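Local structure of peptidoglycan-N-acetylglucosamine deacetylase BC_1960 (Bacillus cereus, 4L1G) at residues 205-216 against 235-246; 60-68 against 184-194. The protein catalyses the zinc-dependent removal of acetyl groups from N-acetylglucosamine residues of peptidoglycan, and also acts on soluble chitin substrates and N-acetylchitooligomers. All coordinates share one frame; numbering follows the deposited sequence.

Overall arrangement
The two contacts illustrate two ways in which parts of a TIM-barrel-like polysaccharide deacetylase meet: helix against helix and strand beside strand. Along the chain they come in series: contact 2 joins 60-68 to 184-194, closing before contact 1 pairs 205-216 with 235-246. Their centres lie about 25 Å apart and their nearest atoms about 5 Å, without touching. Contact 2 builds the edge of the three-stranded parallel sheet 64-65, 189-191, 167-168, whereas contact 1 packs helices 205-215 and 233-248 beside the other parallel sheet. Each has one end near the catalytic centre: W193 in contact 2 lies near the zinc ligand H131, and S235 in contact 1 near H225, the predicted proton donor.

Contact 1: 205-216 against 235-246; sequences ADTITNNVLGNS and SVDALDKIIPQL
The carbonyl oxygen of A205 is gripped twice, by the backbone N of T209 and by its hydroxyl, and this second bond (T209 OG1 to A205 O, 2.7 Å) holds the threonine where it meets the other helix. The two donors reach the oxygen from opposite faces of the carbonyl plane. With OG1 anti to the carbonyl carbon (chi1 -61°), the hydroxyl turns back along its own helix while T209 enters as a knob into the hole formed by A238, K241, I242 and Q245. T209 OG1 lies 3.5 Å from K241 CB.

The helix axes cross at -48° and approach to 8.1 Å. Beside the knob, I208 sets CG2 against A238 CB (3.8 Å) and extends CD1 to the backbone of S235, whose OG bonds to D199 and Q224 near H225. I242 CD1 lies against V212 CG2 at 3.7 Å, the two side chains meeting at about a right angle. Farther along, L213 and L246 run antiparallel alongside one another, L213 CD1 3.8 Å from L246 CD2. V212 and S216 also rest on I222 of strand 221-225, and L246 on F253 of strand 252-253, so the helix pair lies against barrel strands. At the solvent-exposed side, D206 OD1 touches K241 CE at 3.3 Å, while NZ stays too far for a salt bridge.

Cohesion across this helix pair is thus chiefly apolar and steric, with the threonine's polar end satisfied within its own helix.

Contact 2: 60-68 against 184-194; sequences EKYAYAFSG and TEQNFMIVQWS
Strand 64-65 runs parallel to 189-191, with Y64 paired to I190 and A65 to V191, and the bonds I190 N to A63 O, A65 N to I190 O and Q192 N to A65 O (2.9 Å) hold the pair.

Y64 and I190 point to the same face of the sheet, where I190 CG2 meets the edge of the tyrosine ring at Y64 CD1 (3.6 Å). Y64 CG stands anti to the backbone N, which directs the ring past I190 toward Q192 and lets OH reach the amide. There Q192 NE2 donates to Y64 OH at 2.9 Å, nearly straight at 170° and in the amide plane, although ring and amide planes stand 79° apart. A bend at chi2 (-80°) brings the glutamine amide round to this hydroxyl; NE2 also makes a weak bond to G173 O. The other aromatic neighbour, F66, lies alongside Q192, its CD2 3.6 Å from Q192 CB. The extended M189 brings CE to A65 CB, 3.9 Å away.

Before the strands, A63 N donates to T184 OG1 (3.3 Å), whose hydroxyl is also bonded to L180 O. Beyond them the chain runs on to W193, near D80 and the zinc ligand H131. Helix 177-185 ends in a Schellman motif at N187 and leads into strand 189-191, the middle of the three-stranded sheet, with 64-65 at one edge and 167-168 at the other, while L180 of that helix packs against Y62, Y64 and I190.

Contact 1: 205-216 against 235-246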
# COMPACT_ATOMS: atom_id res chain seq x y z
N ALA A 205 -16.59 -4.25 10.55
CA ALA A 205 -15.76 -3.14 11.00
C ALA A 205 -15.20 -3.38 12.40
O ALA A 205 -14.06 -3.00 12.69
CB ALA A 205 -16.54 -1.83 10.96
N ASP A 206 -16.00 -4.00 13.27
CA ASP A 206 -15.55 -4.30 14.63
C ASP A 206 -14.47 -5.37 14.64
O ASP A 206 -13.52 -5.30 15.43
CB ASP A 206 -16.73 -4.73 15.50
CG ASP A 206 -17.57 -3.55 15.98
OD1 ASP A 206 -17.00 -2.47 16.22
OD2 ASP A 206 -18.80 -3.72 16.11
N THR A 207 -14.60 -6.36 13.77
CA THR A 207 -13.62 -7.44 13.66
C THR A 207 -12.28 -6.89 13.20
O THR A 207 -11.23 -7.20 13.78
CB THR A 207 -14.08 -8.53 12.68
OG1 THR A 207 -15.30 -9.12 13.15
CG2 THR A 207 -13.02 -9.61 12.54
N ILE A 208 -12.32 -6.06 12.17
CA ILE A 208 -11.11 -5.44 11.63
C ILE A 208 -10.45 -4.53 12.66
O ILE A 208 -9.23 -4.56 12.84
CB ILE A 208 -11.42 -4.64 10.35
CG1 ILE A 208 -11.91 -5.60 9.26
CG2 ILE A 208 -10.20 -3.88 9.88
CD1 ILE A 208 -12.40 -4.91 8.01
N THR A 209 -11.26 -3.73 13.35
CA THR A 209 -10.76 -2.79 14.35
C THR A 209 -10.07 -3.50 15.51
O THR A 209 -8.97 -3.13 15.91
CB THR A 209 -11.88 -1.88 14.89
OG1 THR A 209 -12.43 -1.11 13.82
CG2 THR A 209 -11.34 -0.95 15.96
N ASN A 210 -10.73 -4.53 16.05
CA ASN A 210 -10.16 -5.30 17.15
C ASN A 210 -8.87 -6.00 16.73
O ASN A 210 -7.93 -6.13 17.52
CB ASN A 210 -11.17 -6.33 17.68
CG ASN A 210 -12.39 -5.68 18.30
OD1 ASN A 210 -12.38 -4.50 18.64
ND2 ASN A 210 -13.45 -6.47 18.46
N ASN A 211 -8.84 -6.45 15.48
CA ASN A 211 -7.65 -7.06 14.91
C ASN A 211 -6.50 -6.07 14.84
O ASN A 211 -5.41 -6.33 15.35
CB ASN A 211 -7.98 -7.62 13.53
CG ASN A 211 -6.76 -8.19 12.82
OD1 ASN A 211 -5.77 -8.56 13.44
ND2 ASN A 211 -6.84 -8.27 11.49
N VAL A 212 -6.75 -4.93 14.20
CA VAL A 212 -5.72 -3.90 14.03
C VAL A 212 -5.18 -3.37 15.36
O VAL A 212 -3.97 -3.28 15.55
CB VAL A 212 -6.24 -2.71 13.18
CG1 VAL A 212 -5.25 -1.56 13.20
CG2 VAL A 212 -6.51 -3.15 11.76
N LEU A 213 -6.08 -3.04 16.28
CA LEU A 213 -5.68 -2.49 17.58
C LEU A 213 -4.94 -3.51 18.43
O LEU A 213 -4.13 -3.14 19.29
CB LEU A 213 -6.90 -1.96 18.34
CG LEU A 213 -7.15 -0.45 18.24
CD1 LEU A 213 -5.99 0.32 18.85
CD2 LEU A 213 -7.37 -0.04 16.79
N GLY A 214 -5.22 -4.79 18.21
CA GLY A 214 -4.58 -5.84 18.97
C GLY A 214 -3.20 -6.20 18.46
O GLY A 214 -2.40 -6.80 19.18
N ASN A 215 -2.91 -5.83 17.21
CA ASN A 215 -1.65 -6.23 16.58
C ASN A 215 -0.79 -5.09 16.06
O ASN A 215 0.22 -5.32 15.39
CB ASN A 215 -1.92 -7.23 15.45
CG ASN A 215 -2.58 -8.51 15.94
OD1 ASN A 215 -1.91 -9.41 16.45
ND2 ASN A 215 -3.90 -8.59 15.80
N SER A 216 -1.17 -3.85 16.36
CA SER A 216 -0.42 -2.69 15.88
C SER A 216 0.60 -2.18 16.89
O SER A 216 0.32 -2.08 18.09
CB SER A 216 -1.36 -1.56 15.46
OG SER A 216 -2.05 -1.89 14.26
N SER A 235 -14.45 -2.57 5.88
CA SER A 235 -13.06 -2.13 5.91
C SER A 235 -12.99 -0.61 5.88
O SER A 235 -12.16 -0.00 6.56
CB SER A 235 -12.29 -2.71 4.73
OG SER A 235 -10.89 -2.50 4.88
N VAL A 236 -13.88 0.00 5.10
CA VAL A 236 -13.95 1.45 5.03
C VAL A 236 -14.46 2.01 6.36
O VAL A 236 -13.88 2.94 6.92
CB VAL A 236 -14.87 1.92 3.89
CG1 VAL A 236 -14.87 3.44 3.80
CG2 VAL A 236 -14.43 1.31 2.57
N ASP A 237 -15.54 1.41 6.87
CA ASP A 237 -16.12 1.83 8.15
C ASP A 237 -15.16 1.65 9.32
O ASP A 237 -15.23 2.38 10.30
CB ASP A 237 -17.41 1.07 8.42
CG ASP A 237 -18.50 1.37 7.42
OD1 ASP A 237 -19.34 0.48 7.16
OD2 ASP A 237 -18.51 2.50 6.88
N ALA A 238 -14.27 0.67 9.20
CA ALA A 238 -13.29 0.38 10.25
C ALA A 238 -12.40 1.57 10.53
O ALA A 238 -11.95 1.77 11.66
CB ALA A 238 -12.46 -0.84 9.87
N LEU A 239 -12.14 2.38 9.50
CA LEU A 239 -11.28 3.56 9.62
C LEU A 239 -11.79 4.56 10.66
O LEU A 239 -11.00 5.24 11.31
CB LEU A 239 -11.13 4.24 8.27
CG LEU A 239 -10.42 3.43 7.18
CD1 LEU A 239 -10.34 4.20 5.88
CD2 LEU A 239 -9.03 3.02 7.65
N ASP A 240 -13.11 4.64 10.80
CA ASP A 240 -13.72 5.56 11.77
C ASP A 240 -13.39 5.16 13.21
O ASP A 240 -13.51 5.98 14.12
CB ASP A 240 -15.24 5.64 11.58
CG ASP A 240 -15.63 6.47 10.37
OD1 ASP A 240 -16.72 6.21 9.80
OD2 ASP A 240 -14.87 7.38 9.99
N LYS A 241 -13.00 3.91 13.40
CA LYS A 241 -12.63 3.41 14.73
C LYS A 241 -11.13 3.26 14.87
O LYS A 241 -10.55 3.63 15.90
CB LYS A 241 -13.32 2.07 15.01
CG LYS A 241 -14.82 2.15 15.19
CD LYS A 241 -15.41 0.77 15.41
CE LYS A 241 -16.90 0.83 15.68
NZ LYS A 241 -17.19 1.50 16.98
N ILE A 242 -10.50 2.71 13.84
CA ILE A 242 -9.06 2.43 13.86
C ILE A 242 -8.23 3.68 14.10
O ILE A 242 -7.33 3.69 14.95
CB ILE A 242 -8.61 1.77 12.54
CG1 ILE A 242 -9.13 0.33 12.45
CG2 ILE A 242 -7.10 1.79 12.41
CD1 ILE A 242 -8.83 -0.34 11.13
N ILE A 243 -8.53 4.74 13.36
CA ILE A 243 -7.74 5.96 13.42
C ILE A 243 -7.77 6.67 14.78
O ILE A 243 -6.71 6.93 15.36
CB ILE A 243 -8.09 6.93 12.26
CG1 ILE A 243 -7.75 6.27 10.92
CG2 ILE A 243 -7.35 8.25 12.42
CD1 ILE A 243 -8.18 7.09 9.71
N PRO A 244 -8.97 6.97 15.32
CA PRO A 244 -8.94 7.66 16.62
C PRO A 244 -8.45 6.77 17.77
O PRO A 244 -7.79 7.28 18.68
CB PRO A 244 -10.40 8.05 16.84
CG PRO A 244 -11.18 7.08 16.05
CD PRO A 244 -10.35 6.78 14.84
N GLN A 245 -8.75 5.48 17.72
CA GLN A 245 -8.31 4.57 18.79
C GLN A 245 -6.79 4.41 18.84
O GLN A 245 -6.22 4.28 19.92
CB GLN A 245 -9.00 3.21 18.68
CG GLN A 245 -10.46 3.21 19.12
CD GLN A 245 -11.08 1.83 19.11
OE1 GLN A 245 -10.39 0.82 19.21
NE2 GLN A 245 -12.41 1.78 19.00
N LEU A 246 -6.15 4.43 17.68
CA LEU A 246 -4.69 4.37 17.63
C LEU A 246 -4.08 5.71 18.05
O LEU A 246 -3.07 5.74 18.75
CB LEU A 246 -4.20 3.96 16.24
CG LEU A 246 -4.10 2.45 16.00
CD1 LEU A 246 -3.80 2.13 14.54
CD2 LEU A 246 -3.06 1.82 16.92

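Contact 2: 60-68 against 184-194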
# COMPACT_ATOMS: atom_id res chain seq x y z
N GLU A 60 18.08 -7.19 4.91
CA GLU A 60 19.47 -6.78 5.12
C GLU A 60 20.21 -6.60 3.80
O GLU A 60 21.23 -5.92 3.74
CB GLU A 60 20.20 -7.80 5.98
CG GLU A 60 19.68 -7.93 7.40
CD GLU A 60 20.50 -8.89 8.24
OE1 GLU A 60 20.42 -8.81 9.48
OE2 GLU A 60 21.22 -9.74 7.66
N LYS A 61 19.69 -7.23 2.74
CA LYS A 61 20.39 -7.26 1.47
C LYS A 61 19.76 -6.34 0.42
O LYS A 61 20.46 -5.81 -0.44
CB LYS A 61 20.46 -8.70 0.94
CG LYS A 61 21.39 -8.89 -0.25
CD LYS A 61 21.60 -10.37 -0.54
CE LYS A 61 22.42 -10.59 -1.80
NZ LYS A 61 23.79 -10.01 -1.70
N TYR A 62 18.45 -6.16 0.50
CA TYR A 62 17.73 -5.38 -0.51
C TYR A 62 16.87 -4.28 0.11
O TYR A 62 16.69 -4.21 1.32
CB TYR A 62 16.85 -6.30 -1.35
CG TYR A 62 17.59 -7.48 -1.94
CD1 TYR A 62 18.45 -7.31 -3.02
CD2 TYR A 62 17.43 -8.76 -1.43
CE1 TYR A 62 19.13 -8.38 -3.57
CE2 TYR A 62 18.10 -9.83 -1.97
CZ TYR A 62 18.95 -9.64 -3.04
OH TYR A 62 19.63 -10.71 -3.58
N ALA A 63 16.34 -3.41 -0.75
CA ALA A 63 15.38 -2.41 -0.32
C ALA A 63 14.04 -3.10 -0.10
O ALA A 63 13.21 -3.19 -1.01
CB ALA A 63 15.25 -1.31 -1.37
N TYR A 64 13.84 -3.60 1.12
CA TYR A 64 12.75 -4.52 1.40
C TYR A 64 12.42 -4.49 2.90
O TYR A 64 13.31 -4.65 3.73
CB TYR A 64 13.18 -5.92 0.98
CG TYR A 64 12.12 -7.00 1.05
CD1 TYR A 64 11.02 -6.99 0.20
CD2 TYR A 64 12.23 -8.05 1.95
CE1 TYR A 64 10.06 -7.98 0.26
CE2 TYR A 64 11.28 -9.05 2.02
CZ TYR A 64 10.20 -9.01 1.17
OH TYR A 64 9.24 -10.00 1.23
N ALA A 65 11.15 -4.27 3.23
CA ALA A 65 10.74 -4.20 4.63
C ALA A 65 9.29 -4.63 4.85
O ALA A 65 8.47 -4.58 3.93
CB ALA A 65 10.97 -2.80 5.19
N PHE A 66 8.99 -5.04 6.08
CA PHE A 66 7.64 -5.43 6.47
C PHE A 66 7.00 -4.35 7.34
O PHE A 66 5.78 -4.18 7.35
CB PHE A 66 7.66 -6.75 7.23
CG PHE A 66 8.02 -7.94 6.38
CD1 PHE A 66 9.35 -8.29 6.19
CD2 PHE A 66 7.04 -8.70 5.77
CE1 PHE A 66 9.69 -9.38 5.41
CE2 PHE A 66 7.37 -9.80 4.99
CZ PHE A 66 8.69 -10.14 4.81
N SER A 67 7.84 -3.64 8.08
CA SER A 67 7.39 -2.61 9.00
C SER A 67 8.49 -1.56 9.19
O SER A 67 9.56 -1.67 8.59
CB SER A 67 6.99 -3.23 10.34
OG SER A 67 7.98 -4.12 10.82
N GLY A 68 8.22 -0.55 10.01
CA GLY A 68 9.13 0.58 10.13
C GLY A 68 9.81 0.73 11.48
O GLY A 68 9.82 -0.20 12.29
N THR A 184 15.73 -3.34 -6.43
CA THR A 184 16.71 -2.60 -5.64
C THR A 184 17.68 -1.85 -6.54
O THR A 184 17.98 -0.67 -6.31
CB THR A 184 17.50 -3.54 -4.71
OG1 THR A 184 16.59 -4.28 -3.89
CG2 THR A 184 18.44 -2.74 -3.81
N GLU A 185 18.17 -2.52 -7.58
CA GLU A 185 19.11 -1.92 -8.52
C GLU A 185 18.46 -0.77 -9.29
O GLU A 185 19.14 0.17 -9.71
CB GLU A 185 19.65 -2.97 -9.49
CG GLU A 185 20.57 -3.99 -8.84
CD GLU A 185 20.95 -5.12 -9.78
OE1 GLU A 185 21.80 -5.95 -9.39
OE2 GLU A 185 20.39 -5.19 -10.90
N GLN A 186 17.15 -0.85 -9.47
CA GLN A 186 16.41 0.17 -10.21
C GLN A 186 15.89 1.27 -9.30
O GLN A 186 15.04 2.07 -9.71
CB GLN A 186 15.27 -0.46 -11.00
CG GLN A 186 15.73 -1.38 -12.11
CD GLN A 186 16.54 -0.64 -13.16
OE1 GLN A 186 16.21 0.48 -13.53
NE2 GLN A 186 17.60 -1.27 -13.65
N ASN A 187 16.39 1.32 -8.07
CA ASN A 187 16.04 2.36 -7.11
C ASN A 187 14.58 2.32 -6.65
O ASN A 187 14.00 3.35 -6.31
CB ASN A 187 16.41 3.75 -7.64
CG ASN A 187 16.64 4.76 -6.54
OD1 ASN A 187 16.99 4.40 -5.41
ND2 ASN A 187 16.45 6.04 -6.86
N PHE A 188 13.99 1.12 -6.66
CA PHE A 188 12.68 0.91 -6.06
C PHE A 188 12.86 0.51 -4.60
O PHE A 188 13.95 0.12 -4.18
CB PHE A 188 11.93 -0.23 -6.76
CG PHE A 188 11.36 0.14 -8.10
CD1 PHE A 188 10.21 0.91 -8.19
CD2 PHE A 188 11.95 -0.32 -9.26
CE1 PHE A 188 9.67 1.23 -9.43
CE2 PHE A 188 11.42 -0.00 -10.50
CZ PHE A 188 10.28 0.78 -10.58
N MET A 189 11.79 0.61 -3.82
CA MET A 189 11.74 -0.06 -2.53
C MET A 189 10.47 -0.89 -2.43
O MET A 189 9.38 -0.43 -2.78
CB MET A 189 11.82 0.92 -1.36
CG MET A 189 11.82 0.20 -0.01
SD MET A 189 12.18 1.22 1.43
CE MET A 189 12.25 -0.04 2.70
N ILE A 190 10.61 -2.12 -1.96
CA ILE A 190 9.47 -3.01 -1.83
C ILE A 190 9.03 -3.11 -0.38
O ILE A 190 9.83 -3.45 0.50
CB ILE A 190 9.77 -4.40 -2.40
CG1 ILE A 190 9.97 -4.30 -3.92
CG2 ILE A 190 8.67 -5.38 -2.05
CD1 ILE A 190 10.01 -5.62 -4.63
N VAL A 191 7.77 -2.80 -0.12
CA VAL A 191 7.25 -2.88 1.24
C VAL A 191 6.06 -3.83 1.31
O VAL A 191 5.09 -3.67 0.56
CB VAL A 191 6.84 -1.50 1.79
CG1 VAL A 191 6.19 -1.64 3.16
CG2 VAL A 191 8.06 -0.59 1.87
N GLN A 192 6.15 -4.82 2.18
CA GLN A 192 5.05 -5.73 2.42
C GLN A 192 4.13 -5.12 3.47
O GLN A 192 3.70 -3.97 3.34
CB GLN A 192 5.56 -7.10 2.88
CG GLN A 192 6.59 -7.73 1.95
CD GLN A 192 5.96 -8.40 0.74
OE1 GLN A 192 4.81 -8.14 0.39
NE2 GLN A 192 6.72 -9.28 0.09
N TRP A 193 3.84 -5.88 4.52
CA TRP A 193 3.00 -5.40 5.61
C TRP A 193 3.25 -6.21 6.88
O TRP A 193 3.90 -7.26 6.83
CB TRP A 193 1.52 -5.45 5.22
CG TRP A 193 1.03 -6.82 4.86
CD1 TRP A 193 0.46 -7.73 5.70
CD2 TRP A 193 1.06 -7.44 3.56
NE1 TRP A 193 0.13 -8.88 5.02
CE2 TRP A 193 0.49 -8.72 3.70
CE3 TRP A 193 1.51 -7.03 2.30
CZ2 TRP A 193 0.36 -9.60 2.63
CZ3 TRP A 193 1.38 -7.91 1.23
CH2 TRP A 193 0.82 -9.18 1.40
N SER A 194 2.74 -5.72 8.01
CA SER A 194 2.92 -6.42 9.28
C SER A 194 1.61 -6.59 10.03
O SER A 194 1.53 -7.35 10.99
CB SER A 194 3.95 -5.70 10.15
OG SER A 194 3.46 -4.45 10.61